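Local coordinates for lipoprotein (Mycoplasma mycoides subsp. capri, PDB 7ADK) that probably acts as a mycoplasma surface peptidase with a chymotrypsin-like (PA clan) fold, consistent with a serine protease, at residues 535-540 with 740-745; 713-718 with 744-749. All blocks are in the same frame, centred on the assembly; numbering follows the deposited sequence.

Interaction 1. Residues 535-540 with 740-745; sequences GIFADF and YFNYGL
Phe-537 crosses the side chain of Tyr-740 at about a right angle, its CD2 3.5 Å from Tyr-740 CB. The side chain of Asn-742 lies beside it and points the same way, ND2 3.4 Å from Phe-537 CE2, with ring and amide planes 66° apart. Because chi1 of Phe-537 is 89°, CG sits between the backbone N and the carbonyl carbon; this turns the ring toward 740-742, and Phe-741 O meets its edge close to the plane, 3.5 Å from Phe-537 CD2. Tyr-727 stacks on the same ring.

Beneath the side chains, 535-537 and 740-742 pair as parallel strands of a mixed sheet. Phe-741 N donates to Gly-535 O (2.9 Å), and Phe-537 N returns a bond to Phe-741 O (2.9 Å). The pairing continues past the strands, where Tyr-743 N reaches Phe-537 O at 2.8 Å in a more bent bond (138° at the hydrogen). Ile-536 and Phe-741 face the other side of the sheet. There CD1 of Ile-536 comes 3.7 Å from Tyr-743 CD2, the two side chains pointing the same way.

Just beyond the strand, Asp-539 is the centre of an inverse gamma turn, and its OD2 is hydrogen-bonded to His-450 ND1 and Asn-448 ND2. The Asp-His pair is consistent with that of clan PA catalytic triads. Across the contact itself, hydrogen bonding is confined to the main chains and the side chains add apolar and van der Waals contact, so the backbone bonds set the strand register.

Interaction 2. Residues 713-718 with 744-749; sequences TDAFIT and GLEILP
Glu-746 runs alongside Thr-713 in an antiparallel strand pair that ends where 713-714 passes into a short, weakly bonded helix. Its CB meets Thr-713 CG2 at 3.7 Å. With CG anti to its own carbonyl carbon (chi1 -63°) and the chain extended beyond, the side chain passes Ala-715: CG is 4.0 Å from Ala-715 CB, and the carboxylate carbon CD closes to 3.7 Å from that methyl. At the tip, both carboxylate oxygens lie near the same methyl, OE2 the closer. The Glu-746 side chain also touches His-775 on strand 769-778.

Thr-713 and Glu-746 form the hydrogen-bonded pair, Thr-713 N giving to Glu-746 O and Glu-746 N to Thr-713 O. The Thr-713 methyl also reaches Leu-748 CD2 (3.8 Å), while its OG1 bonds to Tyr-703 O.

On the other face of the sheet, Leu-745 CD1 approaches Thr-713 O at 3.5 Å. Asp-714 is the N-cap: OD1 takes a weak bond from Phe-716 N, and OD2 is hydrogen-bonded to the hydroxyls of Tyr-796 and Tyr-803. Just past the cap, Ala-715 N adds one more cross-strand hydrogen bond, to Gly-744 O (3.0 Å, 178° at the hydrogen).

Both contacts are buried and lie along strand 737-747 of one mixed sheet, with centres about 10 Å apart and Gly-744 and Leu-745 in common. Interaction 1 joins that strand in parallel to 535-537, just before the turn at Asp-539; interaction 2 adds 712-714 in antiparallel fashion farther along, just before helix 715-719. Aromatic rings dominate the first contact, whereas the second sets the methyls of threonine, alanine and leucine side chains against a glutamate and a capped helix start. Phe-716 bridges the two: its CB packs 3.8 Å from Tyr-743 CD1, and its CE1 3.8 Å from Phe-741 CB.

Interaction 1. Residues 535-540 with 740-745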
ATOM      1  N   GLY B 535      -4.969  41.570   3.576  1.00 78.09           N
ATOM      2  CA  GLY B 535      -4.386  41.484   4.907  1.00 78.09           C
ATOM      3  C   GLY B 535      -3.242  40.486   5.021  1.00 78.09           C
ATOM      4  O   GLY B 535      -2.603  40.113   4.043  1.00 78.09           O
ATOM      5  N   ILE B 536      -2.984  40.042   6.246  1.00 76.40           N
ATOM      6  CA  ILE B 536      -2.006  39.004   6.572  1.00 76.40           C
ATOM      7  C   ILE B 536      -2.667  37.917   7.403  1.00 76.40           C
ATOM      8  O   ILE B 536      -3.552  38.211   8.198  1.00 76.40           O
ATOM      9  CB  ILE B 536      -0.776  39.577   7.320  1.00 76.40           C
ATOM     10  CG1 ILE B 536      -1.116  40.317   8.631  1.00 76.40           C
ATOM     11  CG2 ILE B 536       0.036  40.491   6.398  1.00 76.40           C
ATOM     12  CD1 ILE B 536      -0.929  39.467   9.878  1.00 76.40           C
ATOM     13  N   PHE B 537      -2.231  36.673   7.277  1.00 69.05           N
ATOM     14  CA  PHE B 537      -2.701  35.572   8.115  1.00 69.05           C
ATOM     15  C   PHE B 537      -1.607  34.518   8.325  1.00 69.05           C
ATOM     16  O   PHE B 537      -0.603  34.483   7.618  1.00 69.05           O
ATOM     17  CB  PHE B 537      -4.000  34.979   7.534  1.00 69.05           C
ATOM     18  CG  PHE B 537      -3.819  33.873   6.521  1.00 69.05           C
ATOM     19  CD1 PHE B 537      -4.335  32.596   6.767  1.00 69.05           C
ATOM     20  CD2 PHE B 537      -3.101  34.096   5.340  1.00 69.05           C
ATOM     21  CE1 PHE B 537      -4.111  31.558   5.856  1.00 69.05           C
ATOM     22  CE2 PHE B 537      -2.869  33.057   4.433  1.00 69.05           C
ATOM     23  CZ  PHE B 537      -3.369  31.782   4.697  1.00 69.05           C
ATOM     24  N   ALA B 538      -1.798  33.633   9.290  1.00 68.52           N
ATOM     25  CA  ALA B 538      -1.061  32.372   9.385  1.00 68.52           C
ATOM     26  C   ALA B 538      -2.036  31.213   9.232  1.00 68.52           C
ATOM     27  O   ALA B 538      -3.118  31.286   9.811  1.00 68.52           O
ATOM     28  CB  ALA B 538      -0.360  32.315  10.726  1.00 68.52           C
ATOM     29  N   ASP B 539      -1.706  30.169   8.483  1.00 65.55           N
ATOM     30  CA  ASP B 539      -2.664  29.101   8.194  1.00 65.55           C
ATOM     31  C   ASP B 539      -2.906  28.183   9.415  1.00 65.55           C
ATOM     32  O   ASP B 539      -2.379  27.083   9.524  1.00 65.55           O
ATOM     33  CB  ASP B 539      -2.244  28.374   6.910  1.00 65.55           C
ATOM     34  CG  ASP B 539      -3.373  27.551   6.274  1.00 65.55           C
ATOM     35  OD1 ASP B 539      -4.554  27.828   6.548  1.00 65.55           O
ATOM     36  OD2 ASP B 539      -3.094  26.596   5.521  1.00 65.55           O
ATOM     37  N   PHE B 540      -3.703  28.656  10.369  1.00 57.41           N
ATOM     38  CA  PHE B 540      -4.100  27.975  11.610  1.00 57.41           C
ATOM     39  C   PHE B 540      -5.544  28.352  12.013  1.00 57.41           C
ATOM     40  O   PHE B 540      -5.895  29.529  11.990  1.00 57.41           O
ATOM     41  CB  PHE B 540      -3.103  28.322  12.722  1.00 57.41           C
ATOM     42  CG  PHE B 540      -3.546  27.916  14.111  1.00 57.41           C
ATOM     43  CD1 PHE B 540      -3.795  26.568  14.411  1.00 57.41           C
ATOM     44  CD2 PHE B 540      -3.773  28.889  15.093  1.00 57.41           C
ATOM     45  CE1 PHE B 540      -4.270  26.194  15.676  1.00 57.41           C
ATOM     46  CE2 PHE B 540      -4.233  28.516  16.366  1.00 57.41           C
ATOM     47  CZ  PHE B 540      -4.474  27.169  16.658  1.00 57.41           C
ATOM     48  N   TYR B 740      -5.478  37.485   1.803  1.00 76.00           N
ATOM     49  CA  TYR B 740      -4.444  37.581   2.832  1.00 76.00           C
ATOM     50  C   TYR B 740      -3.104  36.969   2.388  1.00 76.00           C
ATOM     51  O   TYR B 740      -3.072  35.885   1.824  1.00 76.00           O
ATOM     52  CB  TYR B 740      -4.920  36.880   4.109  1.00 76.00           C
ATOM     53  CG  TYR B 740      -6.261  37.263   4.708  1.00 76.00           C
ATOM     54  CD1 TYR B 740      -6.329  38.133   5.810  1.00 76.00           C
ATOM     55  CD2 TYR B 740      -7.448  36.688   4.224  1.00 76.00           C
ATOM     56  CE1 TYR B 740      -7.562  38.425   6.417  1.00 76.00           C
ATOM     57  CE2 TYR B 740      -8.682  36.982   4.827  1.00 76.00           C
ATOM     58  CZ  TYR B 740      -8.744  37.836   5.940  1.00 76.00           C
ATOM     59  OH  TYR B 740      -9.913  38.080   6.580  1.00 76.00           O
ATOM     60  N   PHE B 741      -1.993  37.642   2.664  1.00 75.96           N
ATOM     61  CA  PHE B 741      -0.646  37.072   2.533  1.00 75.96           C
ATOM     62  C   PHE B 741      -0.284  36.177   3.726  1.00 75.96           C
ATOM     63  O   PHE B 741      -0.631  36.471   4.865  1.00 75.96           O
ATOM     64  CB  PHE B 741       0.397  38.179   2.440  1.00 75.96           C
ATOM     65  CG  PHE B 741       0.295  39.026   1.200  1.00 75.96           C
ATOM     66  CD1 PHE B 741       0.755  38.524  -0.022  1.00 75.96           C
ATOM     67  CD2 PHE B 741      -0.284  40.303   1.263  1.00 75.96           C
ATOM     68  CE1 PHE B 741       0.662  39.303  -1.182  1.00 75.96           C
ATOM     69  CE2 PHE B 741      -0.370  41.081   0.106  1.00 75.96           C
ATOM     70  CZ  PHE B 741       0.111  40.588  -1.114  1.00 75.96           C
ATOM     71  N   ASN B 742       0.514  35.138   3.496  1.00 71.25           N
ATOM     72  CA  ASN B 742       1.089  34.318   4.559  1.00 71.25           C
ATOM     73  C   ASN B 742       2.129  35.114   5.380  1.00 71.25           C
ATOM     74  O   ASN B 742       3.028  35.756   4.840  1.00 71.25           O
ATOM     75  CB  ASN B 742       1.715  33.058   3.948  1.00 71.25           C
ATOM     76  CG  ASN B 742       0.789  31.866   3.860  1.00 71.25           C
ATOM     77  OD1 ASN B 742       0.867  30.951   4.660  1.00 71.25           O
ATOM     78  ND2 ASN B 742      -0.070  31.786   2.879  1.00 71.25           N
ATOM     79  N   TYR B 743       2.031  35.041   6.701  1.00 68.91           N
ATOM     80  CA  TYR B 743       2.815  35.773   7.685  1.00 68.91           C
ATOM     81  C   TYR B 743       3.116  34.946   8.949  1.00 68.91           C
ATOM     82  O   TYR B 743       2.390  34.013   9.292  1.00 68.91           O
ATOM     83  CB  TYR B 743       2.044  37.053   8.034  1.00 68.91           C
ATOM     84  CG  TYR B 743       2.680  37.863   9.139  1.00 68.91           C
ATOM     85  CD1 TYR B 743       3.779  38.693   8.879  1.00 68.91           C
ATOM     86  CD2 TYR B 743       2.239  37.705  10.459  1.00 68.91           C
ATOM     87  CE1 TYR B 743       4.432  39.366   9.920  1.00 68.91           C
ATOM     88  CE2 TYR B 743       2.898  38.355  11.505  1.00 68.91           C
ATOM     89  CZ  TYR B 743       3.983  39.204  11.235  1.00 68.91           C
ATOM     90  OH  TYR B 743       4.541  39.907  12.242  1.00 68.91           O
ATOM     91  N   GLY B 744       4.162  35.313   9.683  1.00 63.40           N
ATOM     92  CA  GLY B 744       4.528  34.769  10.991  1.00 63.40           C
ATOM     93  C   GLY B 744       5.843  33.995  11.004  1.00 63.40           C
ATOM     94  O   GLY B 744       6.504  33.848   9.976  1.00 63.40           O
ATOM     95  N   LEU B 745       6.241  33.517  12.183  1.00 59.03           N
ATOM     96  CA  LEU B 745       7.380  32.615  12.339  1.00 59.03           C
ATOM     97  C   LEU B 745       6.989  31.229  11.823  1.00 59.03           C
ATOM     98  O   LEU B 745       5.923  30.726  12.177  1.00 59.03           O
ATOM     99  CB  LEU B 745       7.810  32.590  13.815  1.00 59.03           C
ATOM    100  CG  LEU B 745       8.929  31.590  14.160  1.00 59.03           C
ATOM    101  CD1 LEU B 745      10.236  31.930  13.472  1.00 59.03           C
ATOM    102  CD2 LEU B 745       9.181  31.593  15.659  1.00 59.03           C
TER

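Interaction 2. Residues 713-718 with 744-749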
ATOM      1  N   THR B 713      12.239  30.151   9.438  1.00 63.92           N
ATOM      2  CA  THR B 713      11.874  31.178   8.460  1.00 63.92           C
ATOM      3  C   THR B 713      10.918  32.237   8.992  1.00 63.92           C
ATOM      4  O   THR B 713      10.233  32.041   9.987  1.00 63.92           O
ATOM      5  CB  THR B 713      11.416  30.561   7.131  1.00 63.92           C
ATOM      6  OG1 THR B 713      11.483  31.553   6.144  1.00 63.92           O
ATOM      7  CG2 THR B 713      10.006  30.004   7.072  1.00 63.92           C
ATOM      8  N   ASP B 714      10.881  33.383   8.326  1.00 65.46           N
ATOM      9  CA  ASP B 714       9.837  34.392   8.493  1.00 65.46           C
ATOM     10  C   ASP B 714       9.036  34.380   7.191  1.00 65.46           C
ATOM     11  O   ASP B 714       9.574  34.610   6.106  1.00 65.46           O
ATOM     12  CB  ASP B 714      10.479  35.754   8.814  1.00 65.46           C
ATOM     13  CG  ASP B 714       9.541  36.975   8.834  1.00 65.46           C
ATOM     14  OD1 ASP B 714       8.361  36.876   8.453  1.00 65.46           O
ATOM     15  OD2 ASP B 714      10.025  38.079   9.205  1.00 65.46           O
ATOM     16  N   ALA B 715       7.759  34.017   7.295  1.00 68.17           N
ATOM     17  CA  ALA B 715       6.935  33.725   6.142  1.00 68.17           C
ATOM     18  C   ALA B 715       6.745  34.927   5.222  1.00 68.17           C
ATOM     19  O   ALA B 715       6.802  34.753   4.016  1.00 68.17           O
ATOM     20  CB  ALA B 715       5.588  33.214   6.607  1.00 68.17           C
ATOM     21  N   PHE B 716       6.552  36.151   5.717  1.00 74.17           N
ATOM     22  CA  PHE B 716       6.242  37.251   4.806  1.00 74.17           C
ATOM     23  C   PHE B 716       7.443  37.650   3.946  1.00 74.17           C
ATOM     24  O   PHE B 716       7.291  37.835   2.739  1.00 74.17           O
ATOM     25  CB  PHE B 716       5.594  38.414   5.545  1.00 74.17           C
ATOM     26  CG  PHE B 716       5.113  39.492   4.600  1.00 74.17           C
ATOM     27  CD1 PHE B 716       3.898  39.336   3.921  1.00 74.17           C
ATOM     28  CD2 PHE B 716       5.924  40.604   4.336  1.00 74.17           C
ATOM     29  CE1 PHE B 716       3.500  40.278   2.958  1.00 74.17           C
ATOM     30  CE2 PHE B 716       5.521  41.551   3.373  1.00 74.17           C
ATOM     31  CZ  PHE B 716       4.319  41.377   2.670  1.00 74.17           C
ATOM     32  N   ILE B 717       8.653  37.665   4.504  1.00 70.70           N
ATOM     33  CA  ILE B 717       9.885  37.956   3.748  1.00 70.70           C
ATOM     34  C   ILE B 717      10.270  36.835   2.758  1.00 70.70           C
ATOM     35  O   ILE B 717      11.127  37.063   1.909  1.00 70.70           O
ATOM     36  CB  ILE B 717      11.030  38.320   4.734  1.00 70.70           C
ATOM     37  CG1 ILE B 717      10.667  39.528   5.621  1.00 70.70           C
ATOM     38  CG2 ILE B 717      12.389  38.580   4.068  1.00 70.70           C
ATOM     39  CD1 ILE B 717      10.441  40.847   4.881  1.00 70.70           C
ATOM     40  N   THR B 718       9.623  35.664   2.799  1.00 70.57           N
ATOM     41  CA  THR B 718      10.134  34.446   2.145  1.00 70.57           C
ATOM     42  C   THR B 718       9.085  33.683   1.317  1.00 70.57           C
ATOM     43  O   THR B 718       9.368  33.220   0.218  1.00 70.57           O
ATOM     44  CB  THR B 718      10.728  33.509   3.214  1.00 70.57           C
ATOM     45  OG1 THR B 718      11.497  34.211   4.157  1.00 70.57           O
ATOM     46  CG2 THR B 718      11.579  32.455   2.621  1.00 70.57           C
ATOM     47  N   GLY B 744       4.162  35.313   9.683  1.00 63.40           N
ATOM     48  CA  GLY B 744       4.528  34.769  10.991  1.00 63.40           C
ATOM     49  C   GLY B 744       5.843  33.995  11.004  1.00 63.40           C
ATOM     50  O   GLY B 744       6.504  33.848   9.976  1.00 63.40           O
ATOM     51  N   LEU B 745       6.241  33.517  12.183  1.00 59.03           N
ATOM     52  CA  LEU B 745       7.380  32.615  12.339  1.00 59.03           C
ATOM     53  C   LEU B 745       6.989  31.229  11.823  1.00 59.03           C
ATOM     54  O   LEU B 745       5.923  30.726  12.177  1.00 59.03           O
ATOM     55  CB  LEU B 745       7.810  32.590  13.815  1.00 59.03           C
ATOM     56  CG  LEU B 745       8.929  31.590  14.160  1.00 59.03           C
ATOM     57  CD1 LEU B 745      10.236  31.930  13.472  1.00 59.03           C
ATOM     58  CD2 LEU B 745       9.181  31.593  15.659  1.00 59.03           C
ATOM     59  N   GLU B 746       7.834  30.594  11.023  1.00 60.38           N
ATOM     60  CA  GLU B 746       7.563  29.277  10.459  1.00 60.38           C
ATOM     61  C   GLU B 746       8.783  28.353  10.451  1.00 60.38           C
ATOM     62  O   GLU B 746       9.929  28.785  10.530  1.00 60.38           O
ATOM     63  CB  GLU B 746       6.925  29.382   9.065  1.00 60.38           C
ATOM     64  CG  GLU B 746       5.561  30.075   9.085  1.00 60.38           C
ATOM     65  CD  GLU B 746       4.697  29.872   7.838  1.00 60.38           C
ATOM     66  OE1 GLU B 746       5.133  29.262   6.847  1.00 60.38           O
ATOM     67  OE2 GLU B 746       3.557  30.377   7.823  1.00 60.38           O
ATOM     68  N   ILE B 747       8.492  27.057  10.391  1.00 59.16           N
ATOM     69  CA  ILE B 747       9.404  25.934  10.597  1.00 59.16           C
ATOM     70  C   ILE B 747       9.436  25.044   9.352  1.00 59.16           C
ATOM     71  O   ILE B 747       8.402  24.859   8.717  1.00 59.16           O
ATOM     72  CB  ILE B 747       8.926  25.144  11.830  1.00 59.16           C
ATOM     73  CG1 ILE B 747       8.834  25.993  13.115  1.00 59.16           C
ATOM     74  CG2 ILE B 747       9.763  23.898  12.075  1.00 59.16           C
ATOM     75  CD1 ILE B 747      10.125  26.643  13.575  1.00 59.16           C
ATOM     76  N   LEU B 748      10.601  24.495   9.011  1.00 63.42           N
ATOM     77  CA  LEU B 748      10.785  23.506   7.946  1.00 63.42           C
ATOM     78  C   LEU B 748      11.141  22.121   8.540  1.00 63.42           C
ATOM     79  O   LEU B 748      12.312  21.851   8.806  1.00 63.42           O
ATOM     80  CB  LEU B 748      11.839  23.964   6.917  1.00 63.42           C
ATOM     81  CG  LEU B 748      11.530  25.179   6.025  1.00 63.42           C
ATOM     82  CD1 LEU B 748      10.220  24.998   5.276  1.00 63.42           C
ATOM     83  CD2 LEU B 748      11.507  26.529   6.729  1.00 63.42           C
ATOM     84  N   PRO B 749      10.156  21.240   8.760  1.00 63.81           N
ATOM     85  CA  PRO B 749      10.365  19.841   9.118  1.00 63.81           C
ATOM     86  C   PRO B 749      11.206  19.035   8.120  1.00 63.81           C
ATOM     87  O   PRO B 749      11.017  19.142   6.905  1.00 63.81           O
ATOM     88  CB  PRO B 749       8.948  19.275   9.214  1.00 63.81           C
ATOM     89  CG  PRO B 749       8.066  20.228   8.434  1.00 63.81           C
ATOM     90  CD  PRO B 749       8.731  21.537   8.782  1.00 63.81           C
TER